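Local coordinates for protein CSP3 (Bacillus subtilis, PDB 5FIG) that probably stores Cu(I) in the cytosol through the many cysteines inside its four-helix bundle, protecting the bacterium against copper toxicity, at residues D47-A52 with A68-I73. Numbering follows the deposited sequence.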
loop_
_atom_site.group_PDB
_atom_site.type_symbol
_atom_site.label_atom_id
_atom_site.label_comp_id
_atom_site.label_asym_id
_atom_site.label_seq_id
_atom_site.Cartn_x
_atom_site.Cartn_y
_atom_site.Cartn_z
ATOM N N ASP B 47 5.924 0.285 -5.119
ATOM C CA ASP B 47 4.816 0.793 -4.307
ATOM C C ASP B 47 3.962 1.832 -5.031
ATOM O O ASP B 47 2.714 1.813 -4.970
ATOM C CB ASP B 47 5.319 1.340 -2.947
ATOM C CG ASP B 47 5.903 0.254 -2.019
ATOM O OD1 ASP B 47 5.818 -0.982 -2.275
ATOM O OD2 ASP B 47 6.400 0.644 -0.938
ATOM N N ILE B 48 4.601 2.797 -5.690
ATOM C CA ILE B 48 3.839 3.827 -6.385
ATOM C C ILE B 48 3.118 3.263 -7.597
ATOM O O ILE B 48 2.063 3.772 -7.972
ATOM C CB ILE B 48 4.697 5.080 -6.762
ATOM C CG1 ILE B 48 3.872 6.284 -7.219
ATOM C CG2 ILE B 48 5.682 4.817 -7.882
ATOM C CD1 ILE B 48 3.047 6.924 -6.125
ATOM N N CYS B 49 3.731 2.283 -8.256
ATOM C CA CYS B 49 3.069 1.668 -9.393
ATOM C C CYS B 49 1.762 0.986 -8.953
ATOM O O CYS B 49 0.740 1.140 -9.640
ATOM C CB CYS B 49 3.958 0.609 -10.099
ATOM S SG CYS B 49 5.236 1.337 -11.151
ATOM N N ALA B 50 1.801 0.302 -7.813
ATOM C CA ALA B 50 0.596 -0.298 -7.263
ATOM C C ALA B 50 -0.463 0.800 -6.989
ATOM O O ALA B 50 -1.671 0.625 -7.232
ATOM C CB ALA B 50 0.926 -1.050 -6.006
ATOM N N LEU B 51 -0.026 1.929 -6.406
ATOM C CA LEU B 51 -0.973 3.018 -6.144
ATOM C C LEU B 51 -1.609 3.592 -7.420
ATOM O O LEU B 51 -2.800 3.965 -7.450
ATOM C CB LEU B 51 -0.282 4.152 -5.356
ATOM C CG LEU B 51 -1.167 5.332 -4.947
ATOM C CD1 LEU B 51 -2.104 4.916 -3.853
ATOM C CD2 LEU B 51 -0.321 6.522 -4.464
ATOM N N ALA B 52 -0.786 3.762 -8.452
ATOM C CA ALA B 52 -1.276 4.281 -9.736
ATOM C C ALA B 52 -2.291 3.355 -10.358
ATOM O O ALA B 52 -3.353 3.787 -10.823
ATOM C CB ALA B 52 -0.112 4.535 -10.686
ATOM N N ALA B 68 1.452 11.173 -12.726
ATOM C CA ALA B 68 2.614 12.043 -12.913
ATOM C C ALA B 68 3.721 11.699 -11.875
ATOM O O ALA B 68 4.909 11.654 -12.214
ATOM C CB ALA B 68 2.226 13.499 -12.840
ATOM N N LEU B 69 3.321 11.471 -10.618
ATOM C CA LEU B 69 4.294 11.073 -9.579
ATOM C C LEU B 69 4.938 9.738 -9.894
ATOM O O LEU B 69 6.158 9.570 -9.768
ATOM C CB LEU B 69 3.624 11.015 -8.165
ATOM C CG LEU B 69 4.471 10.471 -7.036
ATOM C CD1 LEU B 69 5.708 11.336 -6.827
ATOM C CD2 LEU B 69 3.625 10.438 -5.767
ATOM N N CYS B 70 4.123 8.788 -10.334
ATOM C CA CYS B 70 4.602 7.504 -10.712
ATOM C C CYS B 70 5.658 7.640 -11.817
ATOM O O CYS B 70 6.686 6.944 -11.767
ATOM C CB CYS B 70 3.438 6.586 -11.105
ATOM S SG CYS B 70 3.902 4.866 -11.431
ATOM N N ALA B 71 5.416 8.509 -12.777
ATOM C CA ALA B 71 6.381 8.674 -13.886
ATOM C C ALA B 71 7.717 9.176 -13.366
ATOM O O ALA B 71 8.764 8.701 -13.777
ATOM C CB ALA B 71 5.840 9.603 -14.957
ATOM N N ASP B 72 7.658 10.137 -12.448
ATOM C CA ASP B 72 8.883 10.696 -11.857
ATOM C C ASP B 72 9.698 9.652 -11.117
ATOM O O ASP B 72 10.918 9.585 -11.273
ATOM C CB ASP B 72 8.563 11.858 -10.934
ATOM C CG ASP B 72 8.056 13.093 -11.672
ATOM O OD1 ASP B 72 8.267 13.263 -12.883
ATOM O OD2 ASP B 72 7.459 13.966 -11.015
ATOM N N ILE B 73 9.018 8.837 -10.295
ATOM C CA ILE B 73 9.686 7.803 -9.517
ATOM C C ILE B 73 10.218 6.699 -10.456
ATOM O O ILE B 73 11.380 6.267 -10.313
ATOM C CB ILE B 73 8.772 7.206 -8.456
ATOM C CG1 ILE B 73 8.452 8.362 -7.493
ATOM C CG2 ILE B 73 9.421 6.014 -7.780
ATOM C CD1 ILE B 73 7.498 8.011 -6.411
#
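I48 sets its two branches among L69, C70 and I73. The longer branch points away from its own backbone N (chi1 -168°) and across to helix 63-81: CG1 rests on the backbone at C70, 3.8 Å from C70 CA, and its terminal CD1 meets L69 CD2 at 3.6 Å. The other branch, CG2, turns to I73, lying 3.9 Å from I73 CG2 and close to I73 CB and CD1 as well. Cut back to an alanine, this position would lose both branches and is likely to leave a gap facing L69, C70 and I73.

Sulfur provides the second kind of contact. C70 SG comes 3.8 Å from C49 SG, too far for a disulfide, and lies 4.1 Å from A52 CB. C70 also touches C103 of helix 89-107, and C49 touches C74, placing the thiol pair among further cysteines.

The segment axes run nearly antiparallel (157°) and approach to 9.3 Å. L51 of a second subunit packs on I48, while D47 forms a salt bridge with K54 of that subunit. Neighbouring helices of an antiparallel four-helix bundle meet here, with inward-facing cysteines consistent with the Cu(I)-storing core of a Csp protein, metal-free in this apo form.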